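Side-chain contacts in alcohol dehydrogenase superfamily protein (Novosphingobium aromaticivorans, PDB 3GAZ), which probably works as an NADP-dependent oxidoreductase of the medium-chain alcohol dehydrogenase superfamily: residues V13-A16 with N17-V21; G100-G103 with T104-F108; Q169-A173 with R174-V178; T196-D199 with A200-P204. All blocks are in the same frame, centred on the assembly; numbering follows the deposited sequence.

Interaction 1: residues V13-A16 with N17-V21; sequences VEEA and NGPFV
V13 lays its CG2 methyl against the CD1-CE1 side of the F20 ring, meeting it obliquely with V13 CG2 3.4 Å from F20 CE1, and the two side chains run side by side in the same direction. CG2 stands beside the backbone N of V13 (CG1 anti to it, chi1 175°), which puts this methyl on the side where the ring lies. R52 of helix 46-52 packs against both residues and also donates to G18 O. Farther along the hairpin, a type II turn from E15 to G18 reverses the chain. It is closed by G18 N giving a bond to E15 O at 2.8 Å, with N17 taking up the positive phi. E15 folds back over the turn until E15 OE2 comes 3.7 Å from G18 CA; a side chain at G18 would probably collide with the carboxylate as placed here. Beside the turn, E14 crosses V21 at about a right angle, E14 CD lying 3.9 Å from V21 CG2. A glycine in place of E14 would remove this cover and is likely to leave V21 CG2 without the E14 chain that now lies across it. One water ties the two arms together: it accepts from E14 N and donates both to E15 OE2 and to P19 O, the latter at 2.7 Å. The tip thus probably depends partly on solvent, while the V13-F20 pair supplies the apolar contact.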
ATOM      1  N   VAL A  13       0.912   4.249 -14.979  1.00 11.56           N
ATOM      2  CA  VAL A  13       1.322   3.010 -15.611  1.00 13.48           C
ATOM      3  C   VAL A  13       0.095   2.139 -15.373  1.00 17.93           C
ATOM      4  O   VAL A  13      -0.229   1.808 -14.231  1.00 17.84           O
ATOM      5  CB  VAL A  13       2.569   2.395 -14.940  1.00 15.42           C
ATOM      6  CG1 VAL A  13       2.878   1.046 -15.564  1.00 14.96           C
ATOM      7  CG2 VAL A  13       3.760   3.325 -15.116  1.00 12.69           C
ATOM      8  N   GLU A  14      -0.604   1.804 -16.451  1.00 18.67           N
ATOM      9  CA  GLU A  14      -1.835   1.032 -16.365  1.00 20.92           C
ATOM     10  C   GLU A  14      -1.662  -0.467 -16.169  1.00 22.29           C
ATOM     11  O   GLU A  14      -2.425  -1.092 -15.431  1.00 23.13           O
ATOM     12  CB  GLU A  14      -2.684   1.316 -17.604  1.00 21.30           C
ATOM     13  CG  GLU A  14      -2.720   2.800 -17.943  1.00 23.78           C
ATOM     14  CD  GLU A  14      -3.761   3.157 -18.981  1.00 23.72           C
ATOM     15  OE1 GLU A  14      -3.830   2.465 -20.017  1.00 23.24           O
ATOM     16  OE2 GLU A  14      -4.500   4.141 -18.761  1.00 23.94           O
ATOM     17  N   GLU A  15      -0.668  -1.042 -16.834  1.00 23.21           N
ATOM     18  CA  GLU A  15      -0.401  -2.468 -16.719  1.00 25.01           C
ATOM     19  C   GLU A  15       1.091  -2.749 -16.824  1.00 23.30           C
ATOM     20  O   GLU A  15       1.865  -1.890 -17.249  1.00 22.02           O
ATOM     21  CB  GLU A  15      -1.150  -3.252 -17.803  1.00 28.65           C
ATOM     22  CG  GLU A  15      -0.787  -2.897 -19.245  1.00 30.98           C
ATOM     23  CD  GLU A  15      -1.541  -1.689 -19.766  1.00 34.78           C
ATOM     24  OE1 GLU A  15      -2.773  -1.626 -19.559  1.00 35.21           O
ATOM     25  OE2 GLU A  15      -0.909  -0.811 -20.393  1.00 35.83           O
ATOM     26  N   ALA A  16       1.486  -3.957 -16.437  1.00 22.82           N
ATOM     27  CA  ALA A  16       2.886  -4.356 -16.484  1.00 22.89           C
ATOM     28  C   ALA A  16       3.522  -3.998 -17.822  1.00 23.43           C
ATOM     29  O   ALA A  16       2.975  -4.306 -18.882  1.00 22.58           O
ATOM     30  CB  ALA A  16       3.011  -5.854 -16.231  1.00 23.27           C
ATOM     31  N   ASN A  17       4.671  -3.334 -17.756  1.00 21.07           N
ATOM     32  CA  ASN A  17       5.420  -2.924 -18.937  1.00 21.43           C
ATOM     33  C   ASN A  17       4.684  -1.959 -19.847  1.00 20.57           C
ATOM     34  O   ASN A  17       5.126  -1.693 -20.963  1.00 20.42           O
ATOM     35  CB  ASN A  17       5.847  -4.155 -19.738  1.00 23.53           C
ATOM     36  CG  ASN A  17       6.732  -5.080 -18.937  1.00 23.97           C
ATOM     37  OD1 ASN A  17       7.741  -4.653 -18.375  1.00 25.27           O
ATOM     38  ND2 ASN A  17       6.361  -6.355 -18.875  1.00 22.88           N
ATOM     39  N   GLY A  18       3.563  -1.433 -19.373  1.00 20.69           N
ATOM     40  CA  GLY A  18       2.800  -0.499 -20.177  1.00 20.05           C
ATOM     41  C   GLY A  18       3.462   0.866 -20.239  1.00 19.62           C
ATOM     42  O   GLY A  18       4.384   1.150 -19.474  1.00 18.32           O
ATOM     43  N   PRO A  19       3.017   1.735 -21.157  1.00 18.17           N
ATOM     44  CA  PRO A  19       3.592   3.074 -21.288  1.00 17.82           C
ATOM     45  C   PRO A  19       3.147   3.996 -20.158  1.00 17.87           C
ATOM     46  O   PRO A  19       2.181   3.709 -19.455  1.00 17.50           O
ATOM     47  CB  PRO A  19       3.056   3.543 -22.638  1.00 18.61           C
ATOM     48  CG  PRO A  19       1.702   2.893 -22.686  1.00 19.87           C
ATOM     49  CD  PRO A  19       2.008   1.493 -22.204  1.00 18.69           C
ATOM     50  N   PHE A  20       3.864   5.097 -19.980  1.00 15.88           N
ATOM     51  CA  PHE A  20       3.499   6.073 -18.968  1.00 16.11           C
ATOM     52  C   PHE A  20       2.397   6.899 -19.620  1.00 17.86           C
ATOM     53  O   PHE A  20       2.650   7.686 -20.532  1.00 19.10           O
ATOM     54  CB  PHE A  20       4.714   6.931 -18.611  1.00 14.34           C
ATOM     55  CG  PHE A  20       5.709   6.221 -17.739  1.00 14.30           C
ATOM     56  CD1 PHE A  20       5.491   6.107 -16.368  1.00 13.13           C
ATOM     57  CD2 PHE A  20       6.832   5.611 -18.292  1.00 13.84           C
ATOM     58  CE1 PHE A  20       6.375   5.396 -15.562  1.00 15.46           C
ATOM     59  CE2 PHE A  20       7.721   4.898 -17.494  1.00 15.74           C
ATOM     60  CZ  PHE A  20       7.492   4.788 -16.125  1.00 14.53           C
ATOM     61  N   VAL A  21       1.167   6.700 -19.164  1.00 15.74           N
ATOM     62  CA  VAL A  21       0.027   7.397 -19.739  1.00 15.46           C
ATOM     63  C   VAL A  21      -0.352   8.676 -19.007  1.00 16.07           C
ATOM     64  O   VAL A  21      -0.695   8.641 -17.828  1.00 16.24           O
ATOM     65  CB  VAL A  21      -1.204   6.466 -19.781  1.00 15.09           C
ATOM     66  CG1 VAL A  21      -2.394   7.183 -20.414  1.00 12.84           C
ATOM     67  CG2 VAL A  21      -0.856   5.200 -20.556  1.00 12.93           C
TER
HETATM   68  O   HOH W   1       0.369   1.713 -19.175  1.00 14.04           O

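Interaction 2: residues G100-G103 with T104-F108; sequences GLQG and THAQF
In the loop that leads from strand 90-94 to strand 108-112 of the GroES-like domain, the carboxamide of Q102 spans a bend and ties its own neighbour, G103, to F108 five residues further on. The bend includes an inverse gamma turn centred on H105, and A106 N gives a short but weak bond to T104 O across it. Q102 NE2 donates twice. One bond goes to F108 O at 2.8 Å and is nearly straight (169° at the hydrogen), with the donor in the plane of that carbonyl. The other runs from Q102 NE2 to G103 O at 3.0 Å, and here the nitrogen lies almost on the extension of the carbonyl bond. Both oxygens are within 3° of the amide plane of Q102, an arrangement that uses both N-H groups and fixes the rotation of the flat group. CG of Q102 is anti to its backbone nitrogen (chi1 179°) and the chain stays extended past CG, which carries the amide across to the far arm.

The T104 and H105 side chains bond to other parts of the fold: T104 OG1 is hydrogen-bonded to S42 OG and D70 O, and H105 NE2 to Y315 OH. Strand 7-13 covers the loop, M8 touching both Q102 and F108 while A10 meets A106. Within the bend, the A106 methyl points back at the bridging amide and reaches it at the nitrogen, A106 CB lying 3.6 Å from Q102 NE2.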
ATOM      1  N   GLY A 100       1.281   1.375  -2.331  1.00 12.34           N
ATOM      2  CA  GLY A 100      -0.008   1.961  -2.652  1.00 13.22           C
ATOM      3  C   GLY A 100      -0.043   3.481  -2.578  1.00 14.33           C
ATOM      4  O   GLY A 100      -1.063   4.100  -2.891  1.00 14.40           O
ATOM      5  N   LEU A 101       1.062   4.087  -2.160  1.00 13.12           N
ATOM      6  CA  LEU A 101       1.142   5.542  -2.060  1.00 12.51           C
ATOM      7  C   LEU A 101       1.286   6.141  -3.457  1.00 14.06           C
ATOM      8  O   LEU A 101       2.025   5.605  -4.291  1.00 14.71           O
ATOM      9  CB  LEU A 101       2.348   5.949  -1.205  1.00 12.17           C
ATOM     10  CG  LEU A 101       2.278   5.626   0.294  1.00 12.40           C
ATOM     11  CD1 LEU A 101       3.657   5.749   0.908  1.00 13.01           C
ATOM     12  CD2 LEU A 101       1.297   6.573   0.981  1.00 11.21           C
ATOM     13  N   GLN A 102       0.576   7.237  -3.719  1.00 11.16           N
ATOM     14  CA  GLN A 102       0.669   7.880  -5.025  1.00 12.55           C
ATOM     15  C   GLN A 102       2.122   8.237  -5.334  1.00 12.42           C
ATOM     16  O   GLN A 102       2.834   8.758  -4.477  1.00 11.70           O
ATOM     17  CB  GLN A 102      -0.160   9.167  -5.077  1.00 11.76           C
ATOM     18  CG  GLN A 102      -0.051   9.849  -6.434  1.00 10.69           C
ATOM     19  CD  GLN A 102      -0.373  11.327  -6.390  1.00 12.78           C
ATOM     20  OE1 GLN A 102      -1.498  11.724  -6.100  1.00 10.81           O
ATOM     21  NE2 GLN A 102       0.625  12.154  -6.684  1.00 10.02           N
ATOM     22  N   GLY A 103       2.547   7.970  -6.566  1.00 13.13           N
ATOM     23  CA  GLY A 103       3.911   8.277  -6.965  1.00 12.02           C
ATOM     24  C   GLY A 103       4.114   9.758  -7.228  1.00 12.36           C
ATOM     25  O   GLY A 103       3.164  10.546  -7.159  1.00  9.85           O
ATOM     26  N   THR A 104       5.343  10.150  -7.549  1.00 11.35           N
ATOM     27  CA  THR A 104       5.616  11.559  -7.794  1.00 13.21           C
ATOM     28  C   THR A 104       5.587  12.003  -9.258  1.00 13.21           C
ATOM     29  O   THR A 104       5.911  13.153  -9.558  1.00 13.12           O
ATOM     30  CB  THR A 104       6.953  11.983  -7.141  1.00 14.07           C
ATOM     31  OG1 THR A 104       8.041  11.261  -7.733  1.00 12.74           O
ATOM     32  CG2 THR A 104       6.910  11.698  -5.643  1.00 10.27           C
ATOM     33  N   HIS A 105       5.212  11.099 -10.168  1.00 11.81           N
ATOM     34  CA  HIS A 105       5.101  11.454 -11.585  1.00 10.90           C
ATOM     35  C   HIS A 105       3.742  12.148 -11.706  1.00 12.52           C
ATOM     36  O   HIS A 105       2.848  11.678 -12.417  1.00 12.53           O
ATOM     37  CB  HIS A 105       5.100  10.207 -12.474  1.00 10.68           C
ATOM     38  CG  HIS A 105       6.364   9.406 -12.409  1.00 11.94           C
ATOM     39  ND1 HIS A 105       6.454   8.121 -12.901  1.00 12.67           N
ATOM     40  CD2 HIS A 105       7.588   9.710 -11.918  1.00 11.35           C
ATOM     41  CE1 HIS A 105       7.681   7.668 -12.716  1.00 12.77           C
ATOM     42  NE2 HIS A 105       8.388   8.613 -12.123  1.00 13.10           N
ATOM     43  N   ALA A 106       3.587  13.252 -10.985  1.00 12.80           N
ATOM     44  CA  ALA A 106       2.332  13.997 -10.974  1.00 14.01           C
ATOM     45  C   ALA A 106       2.575  15.455 -10.632  1.00 13.12           C
ATOM     46  O   ALA A 106       3.581  15.796 -10.017  1.00 13.60           O
ATOM     47  CB  ALA A 106       1.375  13.386  -9.951  1.00 14.14           C
ATOM     48  N   GLN A 107       1.643  16.317 -11.019  1.00 13.23           N
ATOM     49  CA  GLN A 107       1.794  17.733 -10.732  1.00 13.66           C
ATOM     50  C   GLN A 107       1.615  18.025  -9.247  1.00 13.68           C
ATOM     51  O   GLN A 107       2.177  18.990  -8.740  1.00 11.98           O
ATOM     52  CB  GLN A 107       0.791  18.557 -11.543  1.00 14.67           C
ATOM     53  CG  GLN A 107       1.038  18.522 -13.043  1.00 14.31           C
ATOM     54  CD  GLN A 107       0.065  19.397 -13.801  1.00 16.92           C
ATOM     55  OE1 GLN A 107      -1.148  19.317 -13.591  1.00 15.30           O
ATOM     56  NE2 GLN A 107       0.590  20.239 -14.690  1.00 15.90           N
ATOM     57  N   PHE A 108       0.840  17.188  -8.554  1.00 12.38           N
ATOM     58  CA  PHE A 108       0.592  17.381  -7.122  1.00 12.38           C
ATOM     59  C   PHE A 108       0.623  16.072  -6.333  1.00 14.27           C
ATOM     60  O   PHE A 108       0.456  14.991  -6.888  1.00 12.38           O
ATOM     61  CB  PHE A 108      -0.779  18.025  -6.896  1.00 13.79           C
ATOM     62  CG  PHE A 108      -0.944  19.361  -7.551  1.00 13.41           C
ATOM     63  CD1 PHE A 108      -0.569  20.525  -6.888  1.00 12.67           C
ATOM     64  CD2 PHE A 108      -1.471  19.457  -8.836  1.00 13.04           C
ATOM     65  CE1 PHE A 108      -0.717  21.770  -7.498  1.00 13.72           C
ATOM     66  CE2 PHE A 108      -1.622  20.697  -9.454  1.00 14.54           C
ATOM     67  CZ  PHE A 108      -1.244  21.856  -8.786  1.00 12.87           C
TER

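Interaction 3: residues Q169-A173 with R174-V178; sequences QIALA and RGARV
A176 N and G175 N turn back onto the last turn of the helix, the first bonding A171 O at 3.1 Å and the second L172 O at 3.0 Å. The pair defines a Schellman motif with G175 as the C-prime residue, its positive phi leaving no room for a side chain beside the preceding carbonyl. R174 N still gives a helical bond to I170 O. A water donates to both L172 O and A176 O, so L172 O receives both G175 N and the water. Beyond the bonds, I170 and R174 lie alongside each other, I170 CG2 being 3.9 Å from R174 CD. V178 has CG1 anti to the backbone N (chi1 -174°), which leaves CG2 beside that N and directed to the helix. There V178 CG2 is tight against A171 CB at 3.5 Å, and L172 crosses V178 obliquely, L172 CD2 lying 3.6 Å from V178 CG2. Replacing L172 with alanine would probably open a gap beside the V178 methyl and leave it covered by A171 alone within this turn. The arrangement is the helix-to-strand connection of a beta-alpha-beta unit, in which helix 162-173 ends and passes into strand 177-182 of a Rossmann-type sheet.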
ATOM      1  N   GLN A 169      30.092  11.027   0.395  1.00 14.59           N
ATOM      2  CA  GLN A 169      30.040  12.368   0.955  1.00 14.59           C
ATOM      3  C   GLN A 169      29.614  12.409   2.416  1.00 15.02           C
ATOM      4  O   GLN A 169      30.092  13.250   3.176  1.00 12.97           O
ATOM      5  CB  GLN A 169      29.133  13.249   0.088  1.00 13.04           C
ATOM      6  CG  GLN A 169      29.641  13.361  -1.351  1.00 13.78           C
ATOM      7  CD  GLN A 169      28.734  14.181  -2.248  1.00 12.25           C
ATOM      8  OE1 GLN A 169      28.651  15.398  -2.118  1.00 14.40           O
ATOM      9  NE2 GLN A 169      28.040  13.508  -3.162  1.00 11.19           N
ATOM     10  N   ILE A 170      28.716  11.509   2.810  1.00 14.19           N
ATOM     11  CA  ILE A 170      28.274  11.461   4.203  1.00 14.23           C
ATOM     12  C   ILE A 170      29.457  11.012   5.059  1.00 15.67           C
ATOM     13  O   ILE A 170      29.780  11.642   6.067  1.00 15.62           O
ATOM     14  CB  ILE A 170      27.097  10.465   4.402  1.00 13.72           C
ATOM     15  CG1 ILE A 170      25.816  11.038   3.791  1.00 14.46           C
ATOM     16  CG2 ILE A 170      26.885  10.181   5.893  1.00 14.93           C
ATOM     17  CD1 ILE A 170      24.628  10.102   3.865  1.00 13.70           C
ATOM     18  N   ALA A 171      30.103   9.928   4.640  1.00 14.91           N
ATOM     19  CA  ALA A 171      31.247   9.381   5.363  1.00 15.23           C
ATOM     20  C   ALA A 171      32.360  10.417   5.526  1.00 16.49           C
ATOM     21  O   ALA A 171      32.914  10.569   6.609  1.00 17.17           O
ATOM     22  CB  ALA A 171      31.782   8.148   4.637  1.00 14.29           C
ATOM     23  N   LEU A 172      32.686  11.123   4.448  1.00 16.95           N
ATOM     24  CA  LEU A 172      33.735  12.140   4.499  1.00 18.96           C
ATOM     25  C   LEU A 172      33.376  13.242   5.486  1.00 19.77           C
ATOM     26  O   LEU A 172      34.205  13.653   6.299  1.00 20.71           O
ATOM     27  CB  LEU A 172      33.963  12.740   3.106  1.00 18.28           C
ATOM     28  CG  LEU A 172      34.718  11.840   2.126  1.00 18.58           C
ATOM     29  CD1 LEU A 172      34.605  12.385   0.709  1.00 19.07           C
ATOM     30  CD2 LEU A 172      36.185  11.742   2.564  1.00 18.76           C
ATOM     31  N   ALA A 173      32.136  13.712   5.417  1.00 19.71           N
ATOM     32  CA  ALA A 173      31.675  14.764   6.310  1.00 21.27           C
ATOM     33  C   ALA A 173      31.777  14.342   7.773  1.00 21.45           C
ATOM     34  O   ALA A 173      32.022  15.170   8.646  1.00 21.90           O
ATOM     35  CB  ALA A 173      30.237  15.138   5.976  1.00 21.67           C
ATOM     36  N   ARG A 174      31.603  13.051   8.040  1.00 21.22           N
ATOM     37  CA  ARG A 174      31.666  12.561   9.411  1.00 23.41           C
ATOM     38  C   ARG A 174      33.077  12.214   9.889  1.00 22.93           C
ATOM     39  O   ARG A 174      33.248  11.583  10.934  1.00 21.27           O
ATOM     40  CB  ARG A 174      30.724  11.368   9.581  1.00 23.66           C
ATOM     41  CG  ARG A 174      29.274  11.730   9.279  1.00 28.03           C
ATOM     42  CD  ARG A 174      28.332  10.561   9.487  1.00 29.51           C
ATOM     43  NE  ARG A 174      28.050  10.302  10.897  1.00 32.48           N
ATOM     44  CZ  ARG A 174      27.281  11.069  11.666  1.00 32.66           C
ATOM     45  NH1 ARG A 174      26.709  12.158  11.169  1.00 34.00           N
ATOM     46  NH2 ARG A 174      27.073  10.738  12.933  1.00 34.68           N
ATOM     47  N   GLY A 175      34.077  12.623   9.110  1.00 22.77           N
ATOM     48  CA  GLY A 175      35.466  12.405   9.481  1.00 23.88           C
ATOM     49  C   GLY A 175      36.163  11.106   9.119  1.00 23.65           C
ATOM     50  O   GLY A 175      37.300  10.885   9.533  1.00 24.82           O
ATOM     51  N   ALA A 176      35.515  10.252   8.339  1.00 23.47           N
ATOM     52  CA  ALA A 176      36.127   8.982   7.970  1.00 22.43           C
ATOM     53  C   ALA A 176      37.092   9.105   6.799  1.00 22.58           C
ATOM     54  O   ALA A 176      37.042  10.067   6.037  1.00 23.15           O
ATOM     55  CB  ALA A 176      35.039   7.968   7.633  1.00 22.35           C
ATOM     56  N   ARG A 177      37.986   8.130   6.675  1.00 22.52           N
ATOM     57  CA  ARG A 177      38.927   8.094   5.566  1.00 23.57           C
ATOM     58  C   ARG A 177      38.214   7.212   4.557  1.00 21.87           C
ATOM     59  O   ARG A 177      38.114   5.998   4.740  1.00 21.83           O
ATOM     60  CB  ARG A 177      40.255   7.470   5.997  1.00 27.46           C
ATOM     61  CG  ARG A 177      41.062   8.362   6.927  1.00 33.91           C
ATOM     62  CD  ARG A 177      42.538   7.992   6.892  1.00 39.51           C
ATOM     63  NE  ARG A 177      43.005   7.757   5.525  1.00 45.21           N
ATOM     64  CZ  ARG A 177      42.845   8.608   4.512  1.00 46.70           C
ATOM     65  NH1 ARG A 177      42.228   9.769   4.700  1.00 48.09           N
ATOM     66  NH2 ARG A 177      43.299   8.295   3.306  1.00 46.68           N
ATOM     67  N   VAL A 178      37.715   7.835   3.496  1.00 19.46           N
ATOM     68  CA  VAL A 178      36.935   7.135   2.487  1.00 18.60           C
ATOM     69  C   VAL A 178      37.644   6.653   1.228  1.00 18.69           C
ATOM     70  O   VAL A 178      38.452   7.367   0.631  1.00 17.53           O
ATOM     71  CB  VAL A 178      35.729   8.009   2.069  1.00 18.18           C
ATOM     72  CG1 VAL A 178      34.818   7.244   1.115  1.00 16.73           C
ATOM     73  CG2 VAL A 178      34.960   8.447   3.312  1.00 17.56           C
TER
HETATM   74  O   HOH W   2      36.777  12.791   6.423  1.00 28.26           O

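Interaction 4: residues T196-D199 with A200-P204; sequences TPID and ASREP
D199 OD1 takes two bonds from S201, one from the hydroxyl and one from the backbone. S201 OG donates at 2.6 Å from above the carboxylate plane, while S201 N reaches D199 OD1 at 3.1 Å on the anti lone pair. The carboxylate is swung out to this side because CG lies anti to the backbone N (chi1 -162°), and the serine hydroxyl meets it by standing between its own N and carbonyl carbon (chi1 64°). Two donors on a single oxygen would probably favour the charged form of the aspartate. The backbone closes the same bend: R202 N bonds to D199 O at 3.0 Å, nearly straight at the hydrogen but well above the carbonyl plane.

R202 then doubles back along the strand. Its aliphatic part covers the start of the turn, with R202 CD 4.0 Å from D199 CB, and a bend at chi3 brings R202 NH1 to 4.2 Å from I198 CG2, a loose and oblique approach. Two waters link this nitrogen to the strand. One takes a bond from both R202 NH1 and D199 N; the other, held weakly by R202 NH1 at the edge of the guanidinium, donates to P197 O at 2.8 Å. The far end is fixed from outside, where R202 NH2 forms a salt bridge with E210 of helix 204-212, and Y207 of the same helix packs on both I198 and R202.

The whole is a type I turn from D199 to R202 with an Asx turn at its start, leading from outer strand 196-199 of the Rossmann-type sheet to E203, the N-cap of helix 204-212.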
ATOM      1  N   THR A 196      39.454   8.095  -2.077  1.00 19.22           N
ATOM      2  CA  THR A 196      40.511   7.414  -2.809  1.00 19.71           C
ATOM      3  C   THR A 196      39.870   6.416  -3.758  1.00 19.35           C
ATOM      4  O   THR A 196      39.262   5.436  -3.328  1.00 21.49           O
ATOM      5  CB  THR A 196      41.467   6.652  -1.863  1.00 19.08           C
ATOM      6  OG1 THR A 196      42.137   7.587  -1.008  1.00 20.27           O
ATOM      7  CG2 THR A 196      42.499   5.866  -2.668  1.00 17.90           C
ATOM      8  N   PRO A 197      39.991   6.659  -5.071  1.00 19.33           N
ATOM      9  CA  PRO A 197      39.411   5.769  -6.077  1.00 19.15           C
ATOM     10  C   PRO A 197      40.098   4.415  -6.195  1.00 19.97           C
ATOM     11  O   PRO A 197      41.319   4.304  -6.074  1.00 19.18           O
ATOM     12  CB  PRO A 197      39.534   6.580  -7.361  1.00 18.51           C
ATOM     13  CG  PRO A 197      40.809   7.341  -7.138  1.00 15.68           C
ATOM     14  CD  PRO A 197      40.648   7.812  -5.709  1.00 17.60           C
ATOM     15  N   ILE A 198      39.291   3.390  -6.445  1.00 18.51           N
ATOM     16  CA  ILE A 198      39.778   2.031  -6.602  1.00 18.83           C
ATOM     17  C   ILE A 198      39.053   1.403  -7.783  1.00 20.06           C
ATOM     18  O   ILE A 198      37.827   1.292  -7.780  1.00 21.27           O
ATOM     19  CB  ILE A 198      39.505   1.189  -5.334  1.00 18.78           C
ATOM     20  CG1 ILE A 198      40.313   1.752  -4.161  1.00 17.30           C
ATOM     21  CG2 ILE A 198      39.836  -0.277  -5.596  1.00 17.44           C
ATOM     22  CD1 ILE A 198      39.948   1.155  -2.804  1.00 17.62           C
ATOM     23  N   ASP A 199      39.810   1.008  -8.801  1.00 20.89           N
ATOM     24  CA  ASP A 199      39.223   0.387  -9.980  1.00 23.03           C
ATOM     25  C   ASP A 199      38.444  -0.844  -9.517  1.00 23.62           C
ATOM     26  O   ASP A 199      39.003  -1.746  -8.897  1.00 22.03           O
ATOM     27  CB  ASP A 199      40.326  -0.009 -10.963  1.00 25.64           C
ATOM     28  CG  ASP A 199      39.800  -0.258 -12.360  1.00 27.82           C
ATOM     29  OD1 ASP A 199      39.032  -1.226 -12.550  1.00 28.54           O
ATOM     30  OD2 ASP A 199      40.158   0.519 -13.268  1.00 31.18           O
ATOM     31  N   ALA A 200      37.147  -0.863  -9.818  1.00 25.19           N
ATOM     32  CA  ALA A 200      36.257  -1.952  -9.416  1.00 26.10           C
ATOM     33  C   ALA A 200      36.651  -3.342  -9.904  1.00 27.16           C
ATOM     34  O   ALA A 200      36.060  -4.338  -9.482  1.00 26.04           O
ATOM     35  CB  ALA A 200      34.823  -1.635  -9.860  1.00 27.61           C
ATOM     36  N   SER A 201      37.641  -3.417 -10.789  1.00 27.79           N
ATOM     37  CA  SER A 201      38.090  -4.706 -11.311  1.00 28.67           C
ATOM     38  C   SER A 201      39.146  -5.348 -10.409  1.00 27.66           C
ATOM     39  O   SER A 201      39.441  -6.533 -10.533  1.00 27.34           O
ATOM     40  CB  SER A 201      38.668  -4.529 -12.716  1.00 29.31           C
ATOM     41  OG  SER A 201      39.832  -3.722 -12.682  1.00 32.36           O
ATOM     42  N   ARG A 202      39.711  -4.561  -9.500  1.00 27.00           N
ATOM     43  CA  ARG A 202      40.738  -5.056  -8.592  1.00 25.76           C
ATOM     44  C   ARG A 202      40.145  -5.930  -7.489  1.00 24.59           C
ATOM     45  O   ARG A 202      38.984  -5.771  -7.121  1.00 24.31           O
ATOM     46  CB  ARG A 202      41.496  -3.875  -7.981  1.00 26.77           C
ATOM     47  CG  ARG A 202      42.207  -3.012  -9.016  1.00 25.05           C
ATOM     48  CD  ARG A 202      42.791  -1.765  -8.389  1.00 25.55           C
ATOM     49  NE  ARG A 202      43.756  -2.075  -7.340  1.00 25.09           N
ATOM     50  CZ  ARG A 202      44.256  -1.172  -6.504  1.00 25.00           C
ATOM     51  NH1 ARG A 202      43.880   0.094  -6.599  1.00 24.53           N
ATOM     52  NH2 ARG A 202      45.125  -1.535  -5.570  1.00 24.55           N
ATOM     53  N   GLU A 203      40.946  -6.858  -6.972  1.00 23.72           N
ATOM     54  CA  GLU A 203      40.499  -7.755  -5.910  1.00 22.82           C
ATOM     55  C   GLU A 203      40.602  -7.070  -4.547  1.00 22.03           C
ATOM     56  O   GLU A 203      41.457  -6.207  -4.338  1.00 18.63           O
ATOM     57  CB  GLU A 203      41.336  -9.036  -5.905  1.00 25.14           C
ATOM     58  CG  GLU A 203      41.246  -9.864  -7.181  1.00 29.99           C
ATOM     59  CD  GLU A 203      39.833 -10.341  -7.482  1.00 33.18           C
ATOM     60  OE1 GLU A 203      39.199 -10.946  -6.591  1.00 34.92           O
ATOM     61  OE2 GLU A 203      39.359 -10.118  -8.617  1.00 34.64           O
ATOM     62  N   PRO A 204      39.728  -7.455  -3.602  1.00 20.62           N
ATOM     63  CA  PRO A 204      39.724  -6.872  -2.258  1.00 21.26           C
ATOM     64  C   PRO A 204      41.075  -7.018  -1.565  1.00 22.69           C
ATOM     65  O   PRO A 204      41.578  -6.067  -0.971  1.00 20.47           O
ATOM     66  CB  PRO A 204      38.619  -7.656  -1.543  1.00 21.41           C
ATOM     67  CG  PRO A 204      37.693  -8.042  -2.660  1.00 20.18           C
ATOM     68  CD  PRO A 204      38.664  -8.465  -3.735  1.00 21.20           C
TER
HETATM   69  O   HOH W   3      43.621   2.699  -5.669  1.00 16.96           O
HETATM   70  O   HOH W   4      42.839   1.595  -8.690  1.00 26.59           O

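In the fold
The four contacts fall into two groups. Interactions 1 and 2 belong to the N-terminal part of the chain, their centres about 15 Å apart, and they touch where F20 CE1 packs 3.8 Å from H105 ND1. Interactions 3 and 4 lie in the probable cofactor-binding Rossmann-type part, with centres about 18 Å apart; strands 177-182 and 196-199 are neighbours in its parallel sheet, and T196 N lies 3.0 Å from V178 O in a probable hydrogen bond. The two groups are well separated: the centres of interactions 2 and 3 are about 34 Å apart. A bound calcium ion lies about 13 Å from the side chain of H105.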